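Local coordinates for protein dehalogenase (Rhodospirillaceae, PDB 6A41) that probably catalyses a dehalogenation as a tetrameric member of the short-chain dehydrogenase/reductase family, built on a Rossmann-type fold, at residues A[77-89]-A[103-116]. Residues are numbered along the deposited sequence; the frame is centred on the assembly and turned at random.
Sequences IDALVNNDAYPAL and DALEVMAVAPFRLT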
ATOM      1  N   ILE A  77      23.161 -23.485  -0.898  1.00 13.23           N
ATOM      2  CA  ILE A  77      21.920 -23.069  -1.597  1.00 13.37           C
ATOM      3  C   ILE A  77      21.952 -21.541  -1.844  1.00 12.84           C
ATOM      4  O   ILE A  77      22.079 -20.768  -0.888  1.00 14.63           O
ATOM      5  CB  ILE A  77      20.643 -23.453  -0.798  1.00 13.39           C
ATOM      6  CG1 ILE A  77      20.541 -24.990  -0.681  1.00 14.69           C
ATOM      7  CG2 ILE A  77      19.385 -22.887  -1.433  1.00 13.89           C
ATOM      8  CD1 ILE A  77      19.623 -25.415   0.478  1.00 15.32           C
ATOM      9  N   ASP A  78      21.846 -21.114  -3.093  1.00 12.16           N
ATOM     10  CA  ASP A  78      21.859 -19.689  -3.385  1.00 12.35           C
ATOM     11  C   ASP A  78      20.477 -19.069  -3.208  1.00 12.37           C
ATOM     12  O   ASP A  78      20.369 -17.852  -2.896  1.00 13.49           O
ATOM     13  CB  ASP A  78      22.316 -19.430  -4.803  1.00 13.21           C
ATOM     14  CG  ASP A  78      23.799 -19.712  -4.983  1.00 15.12           C
ATOM     15  OD1 ASP A  78      24.618 -19.078  -4.260  1.00 15.10           O
ATOM     16  OD2 ASP A  78      24.157 -20.627  -5.733  1.00 16.45           O
ATOM     17  N   ALA A  79      19.403 -19.812  -3.549  1.00 11.43           N
ATOM     18  CA  ALA A  79      18.062 -19.322  -3.406  1.00 11.37           C
ATOM     19  C   ALA A  79      17.089 -20.382  -2.932  1.00 11.32           C
ATOM     20  O   ALA A  79      17.160 -21.579  -3.404  1.00 12.06           O
ATOM     21  CB  ALA A  79      17.551 -18.841  -4.775  1.00 11.55           C
ATOM     22  N   LEU A  80      16.257 -20.006  -1.982  1.00 10.07           N
ATOM     23  CA  LEU A  80      15.136 -20.816  -1.547  1.00  9.89           C
ATOM     24  C   LEU A  80      13.863 -20.281  -2.168  1.00  9.41           C
ATOM     25  O   LEU A  80      13.479 -19.106  -1.888  1.00  9.46           O
ATOM     26  CB  LEU A  80      15.012 -20.879  -0.055  1.00  9.64           C
ATOM     27  CG  LEU A  80      13.742 -21.440   0.621  1.00  9.37           C
ATOM     28  CD1 LEU A  80      13.662 -22.931   0.233  1.00  9.70           C
ATOM     29  CD2 LEU A  80      13.773 -21.274   2.117  1.00  9.18           C
ATOM     30  N   VAL A  81      13.145 -21.108  -2.895  1.00  8.91           N
ATOM     31  CA  VAL A  81      11.846 -20.710  -3.373  1.00  8.71           C
ATOM     32  C   VAL A  81      10.808 -21.440  -2.551  1.00  9.39           C
ATOM     33  O   VAL A  81      10.664 -22.715  -2.683  1.00  8.30           O
ATOM     34  CB  VAL A  81      11.697 -21.050  -4.875  1.00  9.30           C
ATOM     35  CG1 VAL A  81      10.308 -20.758  -5.347  1.00  9.29           C
ATOM     36  CG2 VAL A  81      12.721 -20.322  -5.711  1.00  9.51           C
ATOM     37  N   ASN A  82      10.163 -20.736  -1.639  1.00  9.21           N
ATOM     38  CA  ASN A  82       9.185 -21.355  -0.755  1.00  9.86           C
ATOM     39  C   ASN A  82       7.851 -21.343  -1.553  1.00  9.79           C
ATOM     40  O   ASN A  82       7.193 -20.347  -1.567  1.00  9.17           O
ATOM     41  CB  ASN A  82       9.002 -20.569   0.501  1.00 10.42           C
ATOM     42  CG  ASN A  82      10.029 -20.853   1.604  1.00 12.28           C
ATOM     43  OD1 ASN A  82      10.548 -19.909   2.198  1.00 15.88           O
ATOM     44  ND2 ASN A  82      10.136 -22.049   1.987  1.00 11.63           N
ATOM     45  N   ASN A  83       7.517 -22.446  -2.198  1.00 10.11           N
ATOM     46  CA  ASN A  83       6.391 -22.644  -3.051  1.00 10.77           C
ATOM     47  C   ASN A  83       5.315 -23.396  -2.246  1.00 12.57           C
ATOM     48  O   ASN A  83       5.349 -24.572  -2.075  1.00 12.75           O
ATOM     49  CB  ASN A  83       6.859 -23.375  -4.284  1.00 10.63           C
ATOM     50  CG  ASN A  83       5.733 -23.764  -5.201  1.00 10.38           C
ATOM     51  OD1 ASN A  83       4.975 -22.897  -5.699  1.00 10.02           O
ATOM     52  ND2 ASN A  83       5.615 -25.035  -5.472  1.00  9.93           N
ATOM     53  N   ASP A  84       4.434 -22.624  -1.631  1.00 13.64           N
ATOM     54  CA  ASP A  84       3.490 -23.090  -0.631  1.00 15.29           C
ATOM     55  C   ASP A  84       2.065 -22.841  -1.128  1.00 14.18           C
ATOM     56  O   ASP A  84       1.757 -21.763  -1.656  1.00 13.34           O
ATOM     57  CB  ASP A  84       3.755 -22.370   0.719  1.00 17.41           C
ATOM     58  CG  ASP A  84       5.228 -22.453   1.091  1.00 19.96           C
ATOM     59  OD1 ASP A  84       5.686 -23.559   1.395  1.00 22.75           O
ATOM     60  OD2 ASP A  84       5.924 -21.409   0.977  1.00 21.65           O
ATOM     61  N   ALA A  85       1.226 -23.877  -0.992  1.00 13.64           N
ATOM     62  CA  ALA A  85      -0.146 -23.842  -1.462  1.00 13.50           C
ATOM     63  C   ALA A  85      -1.059 -24.783  -0.690  1.00 14.19           C
ATOM     64  O   ALA A  85      -0.743 -25.930  -0.586  1.00 14.56           O
ATOM     65  CB  ALA A  85      -0.243 -24.146  -2.901  1.00 13.18           C
ATOM     66  N   TYR A  86      -2.099 -24.190  -0.098  1.00 13.78           N
ATOM     67  CA  TYR A  86      -3.225 -24.864   0.550  1.00 14.38           C
ATOM     68  C   TYR A  86      -4.516 -24.449  -0.206  1.00 13.35           C
ATOM     69  O   TYR A  86      -4.548 -23.318  -0.743  1.00 13.81           O
ATOM     70  CB  TYR A  86      -3.298 -24.429   2.055  1.00 15.39           C
ATOM     71  CG  TYR A  86      -4.372 -25.098   2.883  1.00 15.34           C
ATOM     72  CD1 TYR A  86      -4.201 -26.359   3.451  1.00 17.61           C
ATOM     73  CD2 TYR A  86      -5.625 -24.507   3.008  1.00 17.38           C
ATOM     74  CE1 TYR A  86      -5.235 -27.013   4.164  1.00 17.96           C
ATOM     75  CE2 TYR A  86      -6.663 -25.106   3.743  1.00 17.09           C
ATOM     76  CZ  TYR A  86      -6.446 -26.337   4.330  1.00 18.17           C
ATOM     77  OH  TYR A  86      -7.500 -26.871   4.999  1.00 18.37           O
ATOM     78  N   PRO A  87      -5.531 -25.323  -0.294  1.00 13.91           N
ATOM     79  CA  PRO A  87      -6.708 -24.965  -1.100  1.00 14.24           C
ATOM     80  C   PRO A  87      -7.406 -23.700  -0.610  1.00 14.23           C
ATOM     81  O   PRO A  87      -7.400 -23.437   0.602  1.00 14.09           O
ATOM     82  CB  PRO A  87      -7.643 -26.160  -0.985  1.00 14.88           C
ATOM     83  CG  PRO A  87      -6.760 -27.285  -0.582  1.00 15.78           C
ATOM     84  CD  PRO A  87      -5.592 -26.727   0.178  1.00 15.18           C
ATOM     85  N   ALA A  88      -7.902 -22.893  -1.549  1.00 13.50           N
ATOM     86  CA  ALA A  88      -8.686 -21.773  -1.202  1.00 14.22           C
ATOM     87  C   ALA A  88     -10.108 -22.345  -1.021  1.00 15.61           C
ATOM     88  O   ALA A  88     -10.822 -22.547  -2.013  1.00 14.19           O
ATOM     89  CB  ALA A  88      -8.636 -20.768  -2.307  1.00 14.77           C
ATOM     90  N   LEU A  89     -10.494 -22.646   0.219  1.00 15.17           N
ATOM     91  CA  LEU A  89     -11.842 -23.161   0.480  1.00 16.01           C
ATOM     92  C   LEU A  89     -12.866 -22.085   0.580  1.00 15.94           C
ATOM     93  O   LEU A  89     -12.679 -21.046   1.278  1.00 13.74           O
ATOM     94  CB  LEU A  89     -11.868 -23.933   1.795  1.00 17.72           C
ATOM     95  CG  LEU A  89     -10.784 -24.989   1.930  1.00 18.45           C
ATOM     96  CD1 LEU A  89     -10.656 -25.579   3.383  1.00 19.65           C
ATOM     97  CD2 LEU A  89     -11.080 -26.105   0.940  1.00 19.52           C
ATOM     98  N   ASP A 103      -5.058 -25.031   9.632  1.00 12.96           N
ATOM     99  CA  ASP A 103      -4.344 -25.769   8.590  1.00 14.39           C
ATOM    100  C   ASP A 103      -3.801 -24.848   7.460  1.00 13.21           C
ATOM    101  O   ASP A 103      -2.657 -25.038   7.035  1.00 13.43           O
ATOM    102  CB  ASP A 103      -5.195 -26.893   7.991  1.00 16.23           C
ATOM    103  CG  ASP A 103      -5.496 -27.994   9.022  1.00 20.37           C
ATOM    104  OD1 ASP A 103      -4.958 -27.974  10.184  1.00 22.77           O
ATOM    105  OD2 ASP A 103      -6.320 -28.862   8.752  1.00 23.37           O
ATOM    106  N   ALA A 104      -4.599 -23.866   6.991  1.00 11.79           N
ATOM    107  CA  ALA A 104      -4.129 -22.900   6.001  1.00 11.34           C
ATOM    108  C   ALA A 104      -2.984 -22.117   6.495  1.00 10.79           C
ATOM    109  O   ALA A 104      -1.993 -21.911   5.763  1.00  9.81           O
ATOM    110  CB  ALA A 104      -5.260 -21.992   5.610  1.00 11.51           C
ATOM    111  N   LEU A 105      -3.061 -21.692   7.752  1.00 11.00           N
ATOM    112  CA  LEU A 105      -1.945 -20.946   8.328  1.00 11.56           C
ATOM    113  C   LEU A 105      -0.760 -21.822   8.470  1.00 12.48           C
ATOM    114  O   LEU A 105       0.417 -21.334   8.332  1.00 12.96           O
ATOM    115  CB  LEU A 105      -2.347 -20.425   9.699  1.00 12.20           C
ATOM    116  CG  LEU A 105      -3.374 -19.303   9.659  1.00 11.95           C
ATOM    117  CD1 LEU A 105      -4.069 -19.083  10.971  1.00 12.70           C
ATOM    118  CD2 LEU A 105      -2.769 -17.983   9.203  1.00 12.27           C
ATOM    119  N   GLU A 106      -0.976 -23.075   8.836  1.00 13.42           N
ATOM    120  CA  GLU A 106       0.184 -23.991   8.971  1.00 14.13           C
ATOM    121  C   GLU A 106       0.976 -24.128   7.664  1.00 14.54           C
ATOM    122  O   GLU A 106       2.225 -24.093   7.653  1.00 15.12           O
ATOM    123  CB  GLU A 106      -0.228 -25.359   9.447  1.00 15.51           C
ATOM    124  CG  GLU A 106       0.908 -26.336   9.669  1.00 17.59           C
ATOM    125  CD  GLU A 106       1.679 -26.007  10.973  1.00 19.12           C
ATOM    126  OE1 GLU A 106       1.138 -25.278  11.855  1.00 18.31           O
ATOM    127  OE2 GLU A 106       2.851 -26.407  11.058  1.00 19.43           O
ATOM    128  N   VAL A 107       0.224 -24.361   6.577  1.00 13.60           N
ATOM    129  CA  VAL A 107       0.826 -24.614   5.283  1.00 13.18           C
ATOM    130  C   VAL A 107       1.463 -23.354   4.657  1.00 12.45           C
ATOM    131  O   VAL A 107       2.507 -23.447   4.029  1.00 11.54           O
ATOM    132  CB  VAL A 107      -0.193 -25.311   4.379  1.00 14.22           C
ATOM    133  CG1 VAL A 107       0.345 -25.389   2.958  1.00 15.53           C
ATOM    134  CG2 VAL A 107      -0.604 -26.690   4.914  1.00 15.07           C
HETATM  135  N   MSE A 108       0.871 -22.164   4.857  1.00 12.10           N
HETATM  136  CA  MSE A 108       1.179 -21.019   4.092  1.00 12.51           C
HETATM  137  C   MSE A 108       2.010 -20.014   4.896  1.00 12.32           C
HETATM  138  O   MSE A 108       2.546 -19.089   4.292  1.00 11.34           O
HETATM  139  CB  MSE A 108      -0.053 -20.327   3.374  1.00 12.61           C
HETATM  140  CG  MSE A 108      -0.554 -21.363   2.348  1.00 13.23           C
HETATM  141 SE   MSE A 108      -2.005 -20.702   1.245  1.00 17.54          SE
HETATM  142  CE  MSE A 108      -3.387 -20.473   2.661  1.00 16.67           C
ATOM    143  N   ALA A 109       2.094 -20.150   6.214  1.00 11.58           N
ATOM    144  CA  ALA A 109       2.874 -19.237   6.969  1.00 11.50           C
ATOM    145  C   ALA A 109       3.871 -19.973   7.871  1.00 11.78           C
ATOM    146  O   ALA A 109       5.077 -19.677   7.832  1.00 10.95           O
ATOM    147  CB  ALA A 109       2.003 -18.246   7.741  1.00 11.46           C
ATOM    148  N   VAL A 110       3.409 -20.941   8.644  1.00 12.33           N
ATOM    149  CA  VAL A 110       4.329 -21.594   9.622  1.00 12.45           C
ATOM    150  C   VAL A 110       5.354 -22.468   8.889  1.00 13.48           C
ATOM    151  O   VAL A 110       6.557 -22.330   9.190  1.00 13.38           O
ATOM    152  CB  VAL A 110       3.568 -22.432  10.656  1.00 13.66           C
ATOM    153  CG1 VAL A 110       4.537 -23.209  11.571  1.00 14.86           C
ATOM    154  CG2 VAL A 110       2.634 -21.571  11.405  1.00 13.11           C
ATOM    155  N   ALA A 111       4.918 -23.298   7.921  1.00 13.61           N
ATOM    156  CA  ALA A 111       5.840 -24.163   7.181  1.00 14.15           C
ATOM    157  C   ALA A 111       6.991 -23.433   6.411  1.00 13.75           C
ATOM    158  O   ALA A 111       8.165 -23.796   6.631  1.00 13.82           O
ATOM    159  CB  ALA A 111       5.094 -25.204   6.270  1.00 15.03           C
ATOM    160  N   PRO A 112       6.680 -22.337   5.676  1.00 12.51           N
ATOM    161  CA  PRO A 112       7.730 -21.597   5.000  1.00 12.40           C
ATOM    162  C   PRO A 112       8.609 -20.866   5.999  1.00 12.10           C
ATOM    163  O   PRO A 112       9.814 -20.740   5.717  1.00 10.92           O
ATOM    164  CB  PRO A 112       7.016 -20.710   3.986  1.00 12.42           C
ATOM    165  CG  PRO A 112       5.629 -20.700   4.498  1.00 13.45           C
ATOM    166  CD  PRO A 112       5.358 -21.948   5.189  1.00 12.88           C
ATOM    167  N   PHE A 113       8.051 -20.480   7.151  1.00 10.68           N
ATOM    168  CA  PHE A 113       8.915 -19.870   8.166  1.00 11.32           C
ATOM    169  C   PHE A 113       9.929 -20.920   8.671  1.00 11.02           C
ATOM    170  O   PHE A 113      11.110 -20.631   8.792  1.00 10.77           O
ATOM    171  CB  PHE A 113       8.100 -19.356   9.351  1.00 11.46           C
ATOM    172  CG  PHE A 113       8.914 -18.703  10.410  1.00 12.09           C
ATOM    173  CD1 PHE A 113       9.500 -17.512  10.195  1.00 12.67           C
ATOM    174  CD2 PHE A 113       9.138 -19.329  11.601  1.00 13.30           C
ATOM    175  CE1 PHE A 113      10.290 -16.893  11.178  1.00 13.48           C
ATOM    176  CE2 PHE A 113       9.956 -18.766  12.578  1.00 13.63           C
ATOM    177  CZ  PHE A 113      10.433 -17.498  12.406  1.00 13.89           C
ATOM    178  N   ARG A 114       9.441 -22.109   8.931  1.00 11.18           N
ATOM    179  CA  ARG A 114      10.317 -23.197   9.336  1.00 13.45           C
ATOM    180  C   ARG A 114      11.428 -23.487   8.346  1.00 13.11           C
ATOM    181  O   ARG A 114      12.603 -23.642   8.756  1.00 11.93           O
ATOM    182  CB  ARG A 114       9.460 -24.449   9.669  1.00 14.61           C
ATOM    183  CG  ARG A 114      10.185 -25.767  10.009  1.00 18.44           C
ATOM    184  CD  ARG A 114      11.067 -25.645  11.209  1.00 22.93           C
ATOM    185  NE  ARG A 114      11.662 -26.969  11.576  1.00 28.41           N
ATOM    186  CZ  ARG A 114      12.799 -27.142  12.263  1.00 29.60           C
ATOM    187  NH1 ARG A 114      13.464 -26.092  12.684  1.00 30.92           N
ATOM    188  NH2 ARG A 114      13.310 -28.355  12.454  1.00 31.04           N
ATOM    189  N   LEU A 115      11.072 -23.578   7.060  1.00 14.07           N
ATOM    190  CA  LEU A 115      12.043 -23.819   6.041  1.00 15.90           C
ATOM    191  C   LEU A 115      13.063 -22.697   5.985  1.00 15.81           C
ATOM    192  O   LEU A 115      14.262 -22.988   5.812  1.00 15.08           O
ATOM    193  CB  LEU A 115      11.490 -23.968   4.663  1.00 19.05           C
ATOM    194  CG  LEU A 115      10.965 -25.361   4.388  1.00 23.30           C
ATOM    195  CD1 LEU A 115      10.331 -25.332   3.020  1.00 26.53           C
ATOM    196  CD2 LEU A 115      11.964 -26.505   4.418  1.00 24.57           C
ATOM    197  N   THR A 116      12.628 -21.455   6.155  1.00 13.37           N
ATOM    198  CA  THR A 116      13.555 -20.329   6.190  1.00 12.38           C
ATOM    199  C   THR A 116      14.531 -20.416   7.370  1.00 12.04           C
ATOM    200  O   THR A 116      15.735 -20.176   7.186  1.00 11.45           O
ATOM    201  CB  THR A 116      12.823 -19.006   6.170  1.00 12.79           C
ATOM    202  OG1 THR A 116      11.911 -18.983   5.072  1.00 13.97           O
ATOM    203  CG2 THR A 116      13.721 -17.862   6.017  1.00 13.68           C
TER
HETATM  204  O   HOH W   1       3.849 -25.353   2.734  1.00 12.88           O
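Tyr86 lays its ring over the start of segment 103-116, with Ala104 CA 3.9 Å from the ring centroid and 21° off the normal, a CH-pi contact. The ring gets there because CG stands anti to the backbone N (chi1 -177°); Pro87 CD lies over the opposite face, and Ala104 CB reaches Tyr86 CD2 at 3.6 Å. Val107 CG1 and the bent end of selenomethionine Met108 close round Tyr86 CB, the latter with CE at 4.0 Å. An alanine in place of Tyr86 would probably leave Ala104 and Asp103 without their cover and open a gap above this turn.

Further in, Asp84 sets OD2 against Pro112 CB (3.3 Å), while a water donates to both Asp84 OD1 and Val107 O, the latter at 2.7 Å. Val107 O is probably available because, in the pi-type turn, Ala111 N bonds to Glu106 O and Pro112 has no N-H. Asn82 slides ND2 along Leu115, 3.4 Å from CD1; within the helix, Thr116 OG1 donates a hydrogen bond to Pro112 O.

Packing is tight from Tyr86 to Asn82 but looser, though still buried, at Leu80, whose CD2 stays 4.1 Å from Leu115 O; the solvent side lies at Asp103, beside partly exposed Tyr86. Strand 79-83 of the parallel Rossmann sheet, nearly antiparallel (160°) to helix segment 103-116, contributes Leu80 and Asn82; the following loop supplies Asp84 and Tyr86. Shape and apolar packing thus mainly hold the contact, the water linking the buried Asp84 carboxylate to the helix.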